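Local structure of citrate synthase (Thermotoga maritima, 2P2W) at residues I96-H101 and S120-I125; G201-L206 and L320-R325. The protein probably catalyses the condensation of oxaloacetate with acetyl-CoA and water into citrate and free CoA, a reaction of the tricarboxylic acid cycle. All blocks are in the same frame, centred on the assembly; numbering follows the deposited sequence.

Interaction 1 (I96-H101 and S120-I125); sequences IFLSIH and SVFPTI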
# COMPACT_ATOMS: atom_id res chain seq x y z
N ILE A 96 8.36 -5.68 -6.62
CA ILE A 96 9.81 -5.77 -6.58
C ILE A 96 10.49 -4.78 -7.50
O ILE A 96 11.33 -3.98 -7.07
CB ILE A 96 10.29 -7.19 -6.96
CG1 ILE A 96 9.80 -8.21 -5.92
CG2 ILE A 96 11.81 -7.21 -7.06
CD1 ILE A 96 10.03 -9.66 -6.33
N PHE A 97 10.14 -4.82 -8.78
CA PHE A 97 10.82 -3.95 -9.74
C PHE A 97 10.46 -2.46 -9.58
O PHE A 97 11.16 -1.58 -10.06
CB PHE A 97 10.51 -4.45 -11.16
CG PHE A 97 11.33 -5.69 -11.45
CD1 PHE A 97 12.70 -5.58 -11.67
CD2 PHE A 97 10.72 -6.93 -11.46
CE1 PHE A 97 13.46 -6.72 -11.88
CE2 PHE A 97 11.49 -8.07 -11.67
CZ PHE A 97 12.86 -7.98 -11.87
N LEU A 98 9.33 -2.16 -8.90
CA LEU A 98 9.00 -0.75 -8.67
C LEU A 98 9.71 -0.20 -7.42
O LEU A 98 9.67 0.98 -7.12
CB LEU A 98 7.49 -0.60 -8.48
CG LEU A 98 6.66 -0.89 -9.73
CD1 LEU A 98 5.21 -0.45 -9.57
CD2 LEU A 98 7.17 -0.19 -10.99
N SER A 99 10.32 -1.14 -6.66
CA SER A 99 10.94 -0.76 -5.39
C SER A 99 12.47 -0.72 -5.46
O SER A 99 13.16 -0.62 -4.46
CB SER A 99 10.51 -1.78 -4.33
OG SER A 99 9.10 -1.69 -4.14
N ILE A 100 13.01 -0.84 -6.69
CA ILE A 100 14.45 -0.70 -6.83
C ILE A 100 14.84 0.69 -7.36
O ILE A 100 15.13 0.89 -8.53
CB ILE A 100 14.97 -1.81 -7.75
CG1 ILE A 100 14.69 -3.17 -7.12
CG2 ILE A 100 16.50 -1.69 -7.92
CD1 ILE A 100 14.65 -4.31 -8.15
N HIS A 101 14.79 1.67 -6.43
CA HIS A 101 15.06 3.06 -6.78
C HIS A 101 14.33 3.49 -8.05
O HIS A 101 13.20 3.97 -8.02
CB HIS A 101 16.57 3.24 -6.96
CG HIS A 101 16.98 4.58 -6.42
ND1 HIS A 101 18.27 4.93 -6.17
CD2 HIS A 101 16.16 5.67 -6.10
CE1 HIS A 101 18.22 6.20 -5.72
NE2 HIS A 101 16.97 6.67 -5.67
N SER A 120 4.74 2.87 -18.77
CA SER A 120 5.39 2.35 -19.97
C SER A 120 6.20 1.08 -19.74
O SER A 120 6.31 0.25 -20.64
CB SER A 120 6.30 3.42 -20.59
OG SER A 120 5.56 4.58 -20.93
N VAL A 121 6.76 0.92 -18.55
CA VAL A 121 7.58 -0.25 -18.26
C VAL A 121 6.85 -1.46 -17.67
O VAL A 121 7.40 -2.57 -17.63
CB VAL A 121 8.78 0.13 -17.35
CG1 VAL A 121 8.32 0.35 -15.92
CG2 VAL A 121 9.87 -0.93 -17.44
N PHE A 122 5.60 -1.27 -17.24
CA PHE A 122 4.82 -2.37 -16.67
C PHE A 122 4.83 -3.65 -17.52
O PHE A 122 5.12 -4.74 -17.01
CB PHE A 122 3.36 -1.93 -16.44
CG PHE A 122 3.01 -1.64 -15.00
CD1 PHE A 122 3.67 -0.64 -14.29
CD2 PHE A 122 2.00 -2.34 -14.36
CE1 PHE A 122 3.32 -0.34 -12.96
CE2 PHE A 122 1.64 -2.05 -13.04
CZ PHE A 122 2.30 -1.05 -12.34
N PRO A 123 4.50 -3.55 -18.82
CA PRO A 123 4.48 -4.74 -19.68
C PRO A 123 5.84 -5.43 -19.82
O PRO A 123 5.91 -6.65 -19.99
CB PRO A 123 3.99 -4.18 -21.03
CG PRO A 123 3.14 -3.01 -20.62
CD PRO A 123 3.99 -2.37 -19.55
N THR A 124 6.91 -4.65 -19.76
CA THR A 124 8.25 -5.20 -19.87
C THR A 124 8.55 -6.05 -18.65
O THR A 124 9.13 -7.13 -18.76
CB THR A 124 9.29 -4.08 -19.99
OG1 THR A 124 8.96 -3.25 -21.12
CG2 THR A 124 10.69 -4.66 -20.19
N ILE A 125 8.16 -5.56 -17.48
CA ILE A 125 8.37 -6.30 -16.24
C ILE A 125 7.66 -7.64 -16.32
O ILE A 125 8.25 -8.68 -16.04
CB ILE A 125 7.83 -5.51 -15.01
CG1 ILE A 125 8.70 -4.28 -14.75
CG2 ILE A 125 7.80 -6.41 -13.78
CD1 ILE A 125 8.14 -3.35 -13.70
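F97 and I125 pass side by side, pointing opposite ways, and they meet at the root of the phenylalanine more than at its ring. I125 CD1 comes up against F97 CB at 3.6 Å. Just behind that methyl, I125 CG1 is 4.0 Å from F97 CB. The second branch, CG2 of I125, reaches CD2 of F97 at 3.8 Å, approaching the ring obliquely. I125 has CG1 anti to its own carbonyl carbon (chi1 -70°), which leaves CG2 anti to the backbone N, and the isoleucine meets F97 with both branches.

In the mainly helical citrate synthase fold, this is where the last turn of helix 90-98 leans on the middle of helix 110-133. The longer helix is kinked here: P123 has no N-H to give to the turn before, and T124 N makes only a weak bond to V121 O, whereas I125 N resumes the regular bond to V121 O.

One turn before I125, F122 meets L98, the residue after F97, with the two side chains nearly perpendicular. CD1 of L98 lies obliquely beside the ring, 3.9 Å from CE1 of F122 and 4.1 Å from its CZ. The other leucine methyl, CD2 of L98, lies 4.3 Å from CD1 of I125. L98 also packs on I199 and V200 of helix 195-207, while the F122 ring reaches V326 of helix 317-337.

Interaction 2 (G201-L206 and L320-R325); sequences GALGAL and LFATAR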
# COMPACT_ATOMS: atom_id res chain seq x y z
N GLY A 201 1.26 -0.03 -3.03
CA GLY A 201 0.17 -0.26 -2.10
C GLY A 201 -1.09 -0.59 -2.89
O GLY A 201 -1.85 -1.49 -2.52
N ALA A 202 -1.31 0.14 -3.98
CA ALA A 202 -2.48 -0.09 -4.83
C ALA A 202 -2.45 -1.52 -5.38
O ALA A 202 -3.47 -2.20 -5.44
CB ALA A 202 -2.50 0.92 -5.98
N LEU A 203 -1.26 -1.96 -5.78
CA LEU A 203 -1.09 -3.31 -6.30
C LEU A 203 -1.53 -4.33 -5.26
O LEU A 203 -2.22 -5.30 -5.57
CB LEU A 203 0.38 -3.56 -6.68
CG LEU A 203 0.87 -2.82 -7.93
CD1 LEU A 203 2.39 -2.90 -8.02
CD2 LEU A 203 0.22 -3.43 -9.16
N GLY A 204 -1.13 -4.11 -4.01
CA GLY A 204 -1.49 -5.01 -2.93
C GLY A 204 -3.00 -5.13 -2.77
O GLY A 204 -3.52 -6.22 -2.53
N ALA A 205 -3.69 -4.01 -2.88
CA ALA A 205 -5.15 -3.99 -2.75
C ALA A 205 -5.83 -4.65 -3.96
O ALA A 205 -6.79 -5.41 -3.80
CB ALA A 205 -5.64 -2.56 -2.61
N LEU A 206 -5.33 -4.36 -5.15
CA LEU A 206 -5.92 -4.92 -6.37
C LEU A 206 -5.82 -6.44 -6.35
O LEU A 206 -6.70 -7.14 -6.88
CB LEU A 206 -5.21 -4.36 -7.60
CG LEU A 206 -5.88 -4.66 -8.94
CD1 LEU A 206 -7.19 -3.90 -9.01
CD2 LEU A 206 -4.97 -4.24 -10.10
N LEU A 320 -2.53 -7.86 -15.27
CA LEU A 320 -3.01 -7.31 -16.54
C LEU A 320 -3.96 -6.15 -16.22
O LEU A 320 -3.98 -5.14 -16.92
CB LEU A 320 -3.74 -8.37 -17.36
CG LEU A 320 -2.84 -9.47 -17.95
CD1 LEU A 320 -3.71 -10.57 -18.54
CD2 LEU A 320 -1.91 -8.87 -19.00
N PHE A 321 -4.74 -6.33 -15.17
CA PHE A 321 -5.67 -5.31 -14.70
C PHE A 321 -4.82 -4.10 -14.31
O PHE A 321 -5.11 -2.97 -14.72
CB PHE A 321 -6.43 -5.85 -13.47
CG PHE A 321 -7.63 -5.03 -13.06
CD1 PHE A 321 -7.71 -3.67 -13.33
CD2 PHE A 321 -8.66 -5.63 -12.34
CE1 PHE A 321 -8.80 -2.91 -12.89
CE2 PHE A 321 -9.76 -4.88 -11.90
CZ PHE A 321 -9.83 -3.52 -12.17
N ALA A 322 -3.76 -4.34 -13.55
CA ALA A 322 -2.87 -3.28 -13.09
C ALA A 322 -2.16 -2.54 -14.23
O ALA A 322 -1.95 -1.33 -14.16
CB ALA A 322 -1.83 -3.85 -12.12
N THR A 323 -1.79 -3.28 -15.26
CA THR A 323 -1.11 -2.71 -16.42
C THR A 323 -1.93 -1.55 -16.97
O THR A 323 -1.38 -0.57 -17.48
CB THR A 323 -0.91 -3.78 -17.51
OG1 THR A 323 -0.01 -4.79 -17.01
CG2 THR A 323 -0.32 -3.18 -18.78
N ALA A 324 -3.24 -1.66 -16.85
CA ALA A 324 -4.13 -0.61 -17.31
C ALA A 324 -4.46 0.37 -16.19
O ALA A 324 -4.30 1.58 -16.34
CB ALA A 324 -5.42 -1.21 -17.86
N ARG A 325 -4.91 -0.16 -15.05
CA ARG A 325 -5.34 0.69 -13.93
C ARG A 325 -4.22 1.59 -13.35
O ARG A 325 -4.47 2.58 -12.68
CB ARG A 325 -5.91 -0.21 -12.84
CG ARG A 325 -6.44 0.58 -11.65
CD ARG A 325 -7.45 1.66 -12.08
NE ARG A 325 -8.60 1.05 -12.75
CZ ARG A 325 -9.55 0.50 -11.98
NH1 ARG A 325 -9.43 0.53 -10.66
NH2 ARG A 325 -10.62 -0.06 -12.55
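Close to the predicted active site of citrate synthase, L206 of helix 195-207 packs on F321 and A322 of helix 317-337; the two helical segments are steeply inclined, 138° between their N-to-C directions, with axes 10.7 Å apart at closest approach. L206 divides its methyls between two partners. CD1 of L206 sits over one face of F321, 3.9 Å from the ring centroid and only 9° off the normal, a well-centred CH-pi contact. CD2 of L206 turns to the backbone beside it, 3.7 Å from N and 3.8 Å from CB of A322. A chi1 of -169° puts CG of L206 opposite the backbone N, and from there the two methyls fork over F321 and A322. One turn earlier, CD2 of L203 meets CB of A322 at 3.6 Å, so the small alanine takes a leucine methyl from each turn.

F321 also lies near the predicted site: its side chain is about 4 Å from that of D300 and from a bound citrate anion, probably picked up from the crystallisation liquor. Were L206 an alanine, that ring face and the CB of A322 would probably lose their methyl partners, opening a gap between the helices. The side-chain contacts between the helices are apolar, resting on dispersion and the CH-pi interaction, while R325, its NH2 at the F321 ring edge, hydrogen-bonds the citrate through that same nitrogen.

How the interactions relate
Read from the N terminus, interaction 1 comes first: helix 90-98 ends, the chain passes through residues 102-108, which are not modelled, and helix 110-133 returns to close a loop of 18 residues. Interaction 2 opens only later, at 201-206, and closes at 320-325 after 113 residues that include the predicted active-site residues H250 and D300. The two loops are therefore in series, neither enclosing nor crossing the other. In space they touch: L98 CD1 lies 4.0 Å from L203 CD1, and F122 CD2 is 3.7 Å from T323 CA. Helices 90-98, 110-133, 195-207 and 317-337 are thus tied together, and 96-101 and 201-206 also meet the second subunit.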